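Local coordinates for protein carboxylase (Deinococcus radiodurans, PDB 5H80) that probably catalyses, as a biotin carboxylase domain, the ATP-dependent carboxylation of biotin within a single-chain bacterial carboxylase, at residues Q177-A182 / A228-E233; S248-W253 / E347-V352; V327-E330 / T334-V337. One frame throughout, in Å; residues are numbered along the deposited sequence.

Contact 1 (Q177-A182 / A228-E233)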
loop_
_atom_site.group_PDB
_atom_site.type_symbol
_atom_site.label_atom_id
_atom_site.label_comp_id
_atom_site.label_asym_id
_atom_site.label_seq_id
_atom_site.Cartn_x
_atom_site.Cartn_y
_atom_site.Cartn_z
ATOM N N GLN A 177 -13.167 44.352 -22.572
ATOM C CA GLN A 177 -12.332 45.378 -23.136
ATOM C C GLN A 177 -11.137 45.625 -22.215
ATOM O O GLN A 177 -10.040 45.813 -22.698
ATOM C CB GLN A 177 -13.110 46.672 -23.459
ATOM C CG GLN A 177 -12.334 47.592 -24.387
ATOM C CD GLN A 177 -13.057 48.890 -24.737
ATOM O OE1 GLN A 177 -14.105 48.893 -25.421
ATOM N NE2 GLN A 177 -12.487 50.009 -24.298
ATOM N N ALA A 178 -11.313 45.603 -20.890
ATOM C CA ALA A 178 -10.153 45.783 -19.997
ATOM C C ALA A 178 -9.173 44.576 -20.000
ATOM O O ALA A 178 -8.022 44.735 -19.629
ATOM C CB ALA A 178 -10.581 46.106 -18.575
ATOM N N GLN A 179 -9.625 43.402 -20.428
ATOM C CA GLN A 179 -8.666 42.269 -20.669
ATOM C C GLN A 179 -7.851 42.345 -22.005
ATOM O O GLN A 179 -7.068 41.468 -22.318
ATOM C CB GLN A 179 -9.389 40.932 -20.504
ATOM C CG GLN A 179 -10.071 40.784 -19.149
ATOM C CD GLN A 179 -9.149 41.142 -17.995
ATOM O OE1 GLN A 179 -8.319 40.328 -17.568
ATOM N NE2 GLN A 179 -9.281 42.363 -17.485
ATOM N N GLY A 180 -7.998 43.400 -22.793
ATOM C CA GLY A 180 -7.020 43.657 -23.857
ATOM C C GLY A 180 -6.944 42.692 -25.015
ATOM O O GLY A 180 -5.916 42.623 -25.698
ATOM N N GLY A 181 -8.017 41.971 -25.299
ATOM C CA GLY A 181 -7.998 40.964 -26.318
ATOM C C GLY A 181 -7.896 39.556 -25.738
ATOM O O GLY A 181 -8.132 38.574 -26.431
ATOM N N ALA A 182 -7.551 39.458 -24.458
ATOM C CA ALA A 182 -7.516 38.153 -23.806
ATOM C C ALA A 182 -8.930 37.598 -23.633
ATOM O O ALA A 182 -9.796 38.380 -23.385
ATOM C CB ALA A 182 -6.835 38.289 -22.465
ATOM N N ALA A 228 -18.127 36.849 -16.335
ATOM C CA ALA A 228 -16.901 37.634 -16.569
ATOM C C ALA A 228 -15.786 37.250 -15.594
ATOM O O ALA A 228 -15.607 37.860 -14.515
ATOM C CB ALA A 228 -17.155 39.139 -16.549
ATOM N N GLU A 229 -15.061 36.212 -15.996
ATOM C CA GLU A 229 -13.746 35.962 -15.449
ATOM C C GLU A 229 -12.709 35.927 -16.532
ATOM O O GLU A 229 -12.956 35.300 -17.552
ATOM C CB GLU A 229 -13.755 34.612 -14.731
ATOM C CG GLU A 229 -12.976 34.729 -13.454
ATOM C CD GLU A 229 -13.156 33.512 -12.567
ATOM O OE1 GLU A 229 -13.394 33.823 -11.390
ATOM O OE2 GLU A 229 -13.061 32.316 -13.095
ATOM N N ARG A 230 -11.527 36.485 -16.280
ATOM C CA ARG A 230 -10.359 36.238 -17.206
ATOM C C ARG A 230 -10.144 34.724 -17.388
ATOM O O ARG A 230 -10.088 34.001 -16.364
ATOM C CB ARG A 230 -9.088 36.958 -16.686
ATOM C CG ARG A 230 -7.816 36.670 -17.463
ATOM C CD ARG A 230 -6.645 37.423 -16.897
ATOM N NE ARG A 230 -5.468 37.198 -17.740
ATOM C CZ ARG A 230 -5.081 37.970 -18.747
ATOM N NH1 ARG A 230 -5.646 39.166 -18.968
ATOM N NH2 ARG A 230 -3.970 37.627 -19.379
ATOM N N LEU A 231 -10.063 34.233 -18.636
ATOM C CA LEU A 231 -9.760 32.802 -18.890
ATOM C C LEU A 231 -8.254 32.673 -18.565
ATOM O O LEU A 231 -7.402 33.379 -19.178
ATOM C CB LEU A 231 -10.088 32.403 -20.322
ATOM C CG LEU A 231 -9.954 30.917 -20.665
ATOM C CD1 LEU A 231 -10.936 30.115 -19.848
ATOM C CD2 LEU A 231 -10.123 30.657 -22.145
ATOM N N ILE A 232 -7.917 31.841 -17.567
ATOM C CA ILE A 232 -6.494 31.611 -17.224
ATOM C C ILE A 232 -6.043 30.401 -18.014
ATOM O O ILE A 232 -6.541 29.236 -17.880
ATOM C CB ILE A 232 -6.210 31.455 -15.728
ATOM C CG1 ILE A 232 -6.570 32.761 -15.025
ATOM C CG2 ILE A 232 -4.772 30.960 -15.467
ATOM C CD1 ILE A 232 -5.442 33.614 -14.559
ATOM N N GLU A 233 -5.038 30.720 -18.827
ATOM C CA GLU A 233 -4.571 29.842 -19.859
ATOM C C GLU A 233 -3.113 29.383 -19.462
ATOM O O GLU A 233 -2.377 30.071 -18.712
ATOM C CB GLU A 233 -4.546 30.615 -21.181
ATOM C CG GLU A 233 -5.922 31.086 -21.638
ATOM C CD GLU A 233 -5.909 31.513 -23.102
ATOM O OE1 GLU A 233 -5.402 32.630 -23.314
ATOM O OE2 GLU A 233 -6.412 30.744 -23.963
HETATM O O HOH W 1 -4.804 40.978 -20.884
#

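Contact 2 (S248-W253 / E347-V352)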
loop_
_atom_site.group_PDB
_atom_site.type_symbol
_atom_site.label_atom_id
_atom_site.label_comp_id
_atom_site.label_asym_id
_atom_site.label_seq_id
_atom_site.Cartn_x
_atom_site.Cartn_y
_atom_site.Cartn_z
ATOM N N SER A 248 -4.699 25.880 15.780
ATOM C CA SER A 248 -3.572 25.809 14.890
ATOM C C SER A 248 -3.945 25.184 13.579
ATOM O O SER A 248 -4.936 24.494 13.490
ATOM C CB SER A 248 -2.543 24.839 15.474
ATOM O OG SER A 248 -1.847 25.436 16.524
ATOM N N VAL A 249 -3.081 25.425 12.590
ATOM C CA VAL A 249 -3.251 24.911 11.301
ATOM C C VAL A 249 -1.864 24.323 10.867
ATOM O O VAL A 249 -0.739 24.765 11.252
ATOM C CB VAL A 249 -3.821 26.007 10.303
ATOM C CG1 VAL A 249 -5.244 26.377 10.684
ATOM C CG2 VAL A 249 -2.851 27.186 10.179
ATOM N N THR A 250 -1.985 23.329 9.987
ATOM C CA THR A 250 -0.873 22.720 9.321
ATOM C C THR A 250 -1.246 22.257 7.922
ATOM O O THR A 250 -2.373 22.534 7.421
ATOM C CB THR A 250 -0.305 21.590 10.192
ATOM O OG1 THR A 250 1.003 21.232 9.772
ATOM C CG2 THR A 250 -1.225 20.364 10.113
ATOM N N HIS A 251 -0.319 21.583 7.245
ATOM C CA HIS A 251 -0.415 21.224 5.877
ATOM C C HIS A 251 0.235 19.848 5.634
ATOM O O HIS A 251 1.099 19.401 6.387
ATOM C CB HIS A 251 0.110 22.255 4.938
ATOM C CG HIS A 251 1.625 22.355 4.925
ATOM N ND1 HIS A 251 2.441 21.548 4.183
ATOM C CD2 HIS A 251 2.456 23.117 5.677
ATOM C CE1 HIS A 251 3.723 21.889 4.392
ATOM N NE2 HIS A 251 3.736 22.758 5.352
ATOM N N LEU A 252 -0.248 19.212 4.617
ATOM C CA LEU A 252 0.367 17.969 3.984
ATOM C C LEU A 252 0.852 18.275 2.541
ATOM O O LEU A 252 0.641 17.454 1.618
ATOM C CB LEU A 252 -0.509 16.715 4.089
ATOM C CG LEU A 252 -0.684 16.036 5.426
ATOM C CD1 LEU A 252 0.679 15.717 6.078
ATOM C CD2 LEU A 252 -1.540 16.908 6.235
ATOM N N TRP A 253 1.422 19.483 2.295
ATOM C CA TRP A 253 1.958 19.880 1.027
ATOM C C TRP A 253 0.873 19.902 -0.063
ATOM O O TRP A 253 -0.310 20.093 0.245
ATOM C CB TRP A 253 3.222 18.992 0.618
ATOM C CG TRP A 253 4.322 19.170 1.690
ATOM C CD1 TRP A 253 5.294 20.119 1.746
ATOM C CD2 TRP A 253 4.581 18.264 2.759
ATOM N NE1 TRP A 253 6.112 19.887 2.816
ATOM C CE2 TRP A 253 5.690 18.772 3.474
ATOM C CE3 TRP A 253 3.922 17.078 3.224
ATOM C CZ2 TRP A 253 6.223 18.096 4.606
ATOM C CZ3 TRP A 253 4.452 16.437 4.410
ATOM C CH2 TRP A 253 5.586 16.914 4.996
ATOM N N GLU A 347 -9.720 16.375 19.302
ATOM C CA GLU A 347 -8.349 16.339 19.564
ATOM C C GLU A 347 -7.504 17.392 18.809
ATOM O O GLU A 347 -7.851 17.829 17.710
ATOM C CB GLU A 347 -7.759 14.941 19.362
ATOM C CG GLU A 347 -7.959 14.028 20.590
ATOM C CD GLU A 347 -7.568 12.531 20.367
ATOM O OE1 GLU A 347 -7.986 11.872 19.417
ATOM O OE2 GLU A 347 -6.742 12.048 21.222
ATOM N N THR A 348 -6.320 17.655 19.331
ATOM C CA THR A 348 -5.297 18.555 18.692
ATOM C C THR A 348 -4.566 17.928 17.468
ATOM O O THR A 348 -4.492 16.701 17.312
ATOM C CB THR A 348 -4.273 19.142 19.638
ATOM O OG1 THR A 348 -3.388 18.087 20.119
ATOM C CG2 THR A 348 -4.907 19.852 20.817
ATOM N N LEU A 349 -3.970 18.725 16.637
ATOM C CA LEU A 349 -3.136 18.197 15.512
ATOM C C LEU A 349 -2.063 17.295 16.065
ATOM O O LEU A 349 -1.819 16.258 15.519
ATOM C CB LEU A 349 -2.366 19.288 14.805
ATOM C CG LEU A 349 -3.311 20.205 14.031
ATOM C CD1 LEU A 349 -2.554 21.413 13.529
ATOM C CD2 LEU A 349 -3.947 19.408 12.860
ATOM N N THR A 350 -1.425 17.716 17.134
ATOM C CA THR A 350 -0.377 16.876 17.706
ATOM C C THR A 350 -0.944 15.496 18.174
ATOM O O THR A 350 -0.312 14.472 17.914
ATOM C CB THR A 350 0.313 17.616 18.864
ATOM O OG1 THR A 350 1.096 18.654 18.328
ATOM C CG2 THR A 350 1.246 16.690 19.649
ATOM N N ALA A 351 -2.056 15.436 18.862
ATOM C CA ALA A 351 -2.721 14.188 19.360
ATOM C C ALA A 351 -3.139 13.249 18.197
ATOM O O ALA A 351 -3.239 12.025 18.431
ATOM C CB ALA A 351 -3.932 14.536 20.196
ATOM N N VAL A 352 -3.576 13.854 17.068
ATOM C CA VAL A 352 -4.002 13.091 15.911
ATOM C C VAL A 352 -2.798 12.596 15.053
ATOM O O VAL A 352 -2.966 11.770 14.159
ATOM C CB VAL A 352 -5.192 13.804 15.145
ATOM C CG1 VAL A 352 -6.307 14.225 16.085
ATOM C CG2 VAL A 352 -4.665 14.872 14.250
#

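Contact 3 (V327-E330 / T334-V337). With EDO (1,2-ethanediol), chain G.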
loop_
_atom_site.group_PDB
_atom_site.type_symbol
_atom_site.label_atom_id
_atom_site.label_comp_id
_atom_site.label_asym_id
_atom_site.label_seq_id
_atom_site.Cartn_x
_atom_site.Cartn_y
_atom_site.Cartn_z
ATOM N N VAL A 327 -3.755 10.148 -2.660
ATOM C CA VAL A 327 -2.331 10.330 -3.119
ATOM C C VAL A 327 -1.404 10.958 -2.087
ATOM O O VAL A 327 -0.242 10.560 -1.941
ATOM C CB VAL A 327 -2.169 11.092 -4.458
ATOM C CG1 VAL A 327 -2.302 10.194 -5.651
ATOM C CG2 VAL A 327 -3.132 12.260 -4.601
ATOM N N THR A 328 -1.924 11.923 -1.324
ATOM C CA THR A 328 -1.226 12.524 -0.273
ATOM C C THR A 328 -0.971 11.527 0.808
ATOM O O THR A 328 0.120 11.475 1.341
ATOM C CB THR A 328 -2.096 13.665 0.320
ATOM O OG1 THR A 328 -2.253 14.677 -0.681
ATOM C CG2 THR A 328 -1.518 14.271 1.557
ATOM N N GLU A 329 -1.988 10.733 1.124
ATOM C CA GLU A 329 -1.828 9.629 2.123
ATOM C C GLU A 329 -0.637 8.767 1.746
ATOM O O GLU A 329 0.188 8.454 2.618
ATOM C CB GLU A 329 -3.155 8.798 2.172
ATOM C CG GLU A 329 -4.271 9.572 2.891
ATOM C CD GLU A 329 -5.464 8.662 3.279
ATOM O OE1 GLU A 329 -5.686 7.650 2.596
ATOM O OE2 GLU A 329 -6.136 8.940 4.266
ATOM N N GLU A 330 -0.543 8.279 0.544
ATOM C CA GLU A 330 0.507 7.306 0.207
ATOM C C GLU A 330 1.886 8.012 0.065
ATOM O O GLU A 330 2.949 7.412 0.475
ATOM C CB GLU A 330 0.083 6.528 -1.029
ATOM C CG GLU A 330 -1.129 5.581 -0.952
ATOM C CD GLU A 330 -1.050 4.692 0.150
ATOM O OE1 GLU A 330 -0.003 3.980 0.266
ATOM O OE2 GLU A 330 -1.900 4.733 1.005
ATOM N N THR A 334 0.433 8.895 5.762
ATOM C CA THR A 334 -0.417 9.445 6.777
ATOM C C THR A 334 -1.827 8.931 6.417
ATOM O O THR A 334 -2.144 8.803 5.211
ATOM C CB THR A 334 -0.355 11.017 6.786
ATOM O OG1 THR A 334 -0.915 11.534 7.956
ATOM C CG2 THR A 334 -1.113 11.765 5.716
ATOM N N ASP A 335 -2.623 8.708 7.434
ATOM C CA ASP A 335 -4.070 8.446 7.297
ATOM C C ASP A 335 -4.890 9.775 7.573
ATOM O O ASP A 335 -5.064 10.203 8.799
ATOM C CB ASP A 335 -4.472 7.406 8.267
ATOM C CG ASP A 335 -5.892 6.873 8.066
ATOM O OD1 ASP A 335 -6.809 7.689 7.626
ATOM O OD2 ASP A 335 -6.134 5.642 8.276
ATOM N N LEU A 336 -5.260 10.406 6.500
ATOM C CA LEU A 336 -6.095 11.643 6.587
ATOM C C LEU A 336 -7.437 11.442 7.173
ATOM O O LEU A 336 -7.959 12.412 7.822
ATOM C CB LEU A 336 -6.174 12.401 5.273
ATOM C CG LEU A 336 -4.840 13.080 4.844
ATOM C CD1 LEU A 336 -4.764 13.487 3.401
ATOM C CD2 LEU A 336 -4.450 14.177 5.828
ATOM N N VAL A 337 -8.059 10.265 6.953
ATOM C CA VAL A 337 -9.493 10.180 7.388
ATOM C C VAL A 337 -9.592 9.883 8.890
ATOM O O VAL A 337 -10.474 10.359 9.652
ATOM C CB VAL A 337 -10.296 9.222 6.509
ATOM C CG1 VAL A 337 -11.801 9.194 6.910
ATOM C CG2 VAL A 337 -10.086 9.564 5.008
HETATM C C1 EDO G . -3.041 4.773 4.142
HETATM O O1 EDO G . -1.700 5.044 3.694
HETATM C C2 EDO G . -3.436 5.465 5.408
HETATM O O2 EDO G . -2.393 5.057 6.319
#

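Contact 1 (Q177-A182 / A228-E233)
Arg230 reaches across to Gln179 with an extended side chain. Arg230 CB, at the start of the chain, lies 3.6 Å from Gln179 OE1. CG passes the same oxygen at a similar distance, and Arg230 CD comes to 3.4 Å from Gln179 OE1. The aliphatic part of the arginine therefore runs alongside the amide oxygen. CG stands anti to the backbone N (chi1 174°), and the straight chain from there carries the guanidinium past Gln179. Arg230 NH1 then donates to Gln179 OE1 at 3.2 Å, with a nearly straight N-H...O angle of 164°. The acceptor lies in the guanidinium plane, but the donor sits above the amide carbonyl plane. The two flat groups are turned almost perpendicular to each other. NH1 also donates to a water, 2.8 Å from Arg230 NH1, which in turn donates to Gln179 O. NH1 thus grips Gln179 twice, directly at the side chain and through water at the backbone. Ala182 CB meets the guanidinium obliquely, 3.8 Å from Arg230 NH1. The glutamine comes from the turn that follows helix 172-178. Gly180 leaves the helix with positive phi, and Gln179 to Ala182 form a type I' beta turn. This surface contact joins that turn to edge strand 229-230 of a small antiparallel sheet, where Ala228 and Glu229 form a G1 beta bulge opposite Met185.

Contact 2 (S248-W253 / E347-V352)
Leu349 lays its CD1 methyl against the start of strand 249-256 and Ser248 just before it. CD1 does nearly all the touching. Leu349 CD1 lies 3.8 Å from Thr250 CG2. Leu349 CD1 is 3.9 Å from Ser248 CB and about as far from Ser248 O, and it also reaches the backbone carbon of Val249. Leu349 CD2 makes a slightly longer approach, 4.0 Å from Thr250 CG2. Both leucine branches therefore meet the threonine methyl, and the two side chains run past each other in opposite directions.

Thr250 OG1 is anti to the backbone N (chi1 -163°), which leaves CG2 between the backbone N and the carbonyl carbon and puts it against Leu349. OG1 is used elsewhere: it is hydrogen-bonded to Ala355 O and to Gln357 N. The residue so presents a methyl to Leu349 and a hydroxyl to the loop after helix 349-352.

Leu349 stands at the start of the weakly bonded helix 349-352. Thr348 is the N-cap, and Thr348 OG1 accepts from Ala351 N at 3.2 Å. The contact packs this short helix on the outermost strand of a four-stranded antiparallel sheet, in the ATP-binding part of the chain. Asp245 ties the two segments together from strand 236-245. Its OD2 takes the amide of Leu349, and its OD1 takes the amide of Ser248. Leu343 of helix 336-344 and Ala243 of strand 236-245 also touch the leucine.

Between the segments themselves the contact is apolar. One leucine branch fills most of it, against methyl and methylene groups and backbone. Its specificity is therefore likely to rest on shape, with the polar ties supplied by Asp245.

Contact 3 (V327-E330 / T334-V337)
A buried, mostly polar contact joins helix 325-332 to the start of helix 336-344, in what is probably the ATP-grasp part expected of a biotin carboxylase. Thr334 N donates to Glu329 O at 3.2 Å, in the carbonyl plane and on a lone pair. Beside it, Glu329 CA makes a CA-H...O contact with Thr334 O, also at 3.2 Å.

The Glu329 side chain then extends beyond CG along the second segment. Its CG passes Thr334 O. Glu329 OE2 accepts from Leu336 N at 2.8 Å, a weak bond because the N-H...O angle is only 127°. Asp335 is the N-cap of helix 336-344. Its chi1 of -170° turns OD1 back over the helix start, where it accepts weakly from Val337 N and is also hydrogen-bonded to Thr338 N. A separate apolar touch is made where Thr328 CG2 meets Leu336 CD1 at 3.8 Å, the two side chains crossing at about a right angle.

On the Glu330 side, a 1,2-ethanediol, probably from the crystallisation liquor, donates from its O1 to Glu330 OE2 at 2.7 Å, and is also hydrogen-bonded to Arg430 of the second subunit.

Glu329 OE2 and Asp335 OD1 are like charges only 3.6 Å apart. Arg46 forms salt bridges with both oxygens, while Arg403 pairs with Glu329 OE1 and also with Glu330 OE2. An alanine in place of Glu329 would probably leave Leu336 N without its acceptor, and Arg46 and Arg403 would each lose one of their carboxylates. In the structure as it stands, these arginines, with the amides at the helix start, probably offset the repulsion between the two acids.

In the fold
All three contacts fall within the ATP-binding part of the chain. In sequence, contact 1 closes before contact 2 opens, and contact 3 lies wholly between the two segments of contact 2. Contact 1 stands apart, its centre 39 Å from that of contact 2 and 38 Å from that of contact 3. Contacts 2 and 3 are neighbours, with centres 13 Å apart. Leu252 of strand 249-256 packs on Thr328 and Leu336, while helices 336-344 and 349-352 follow each other in sequence. Contacts 2 and 3 thus join the four-stranded sheet to the helices that follow it as one packed unit. Contact 1 belongs to a separate, small three-stranded sheet at the periphery.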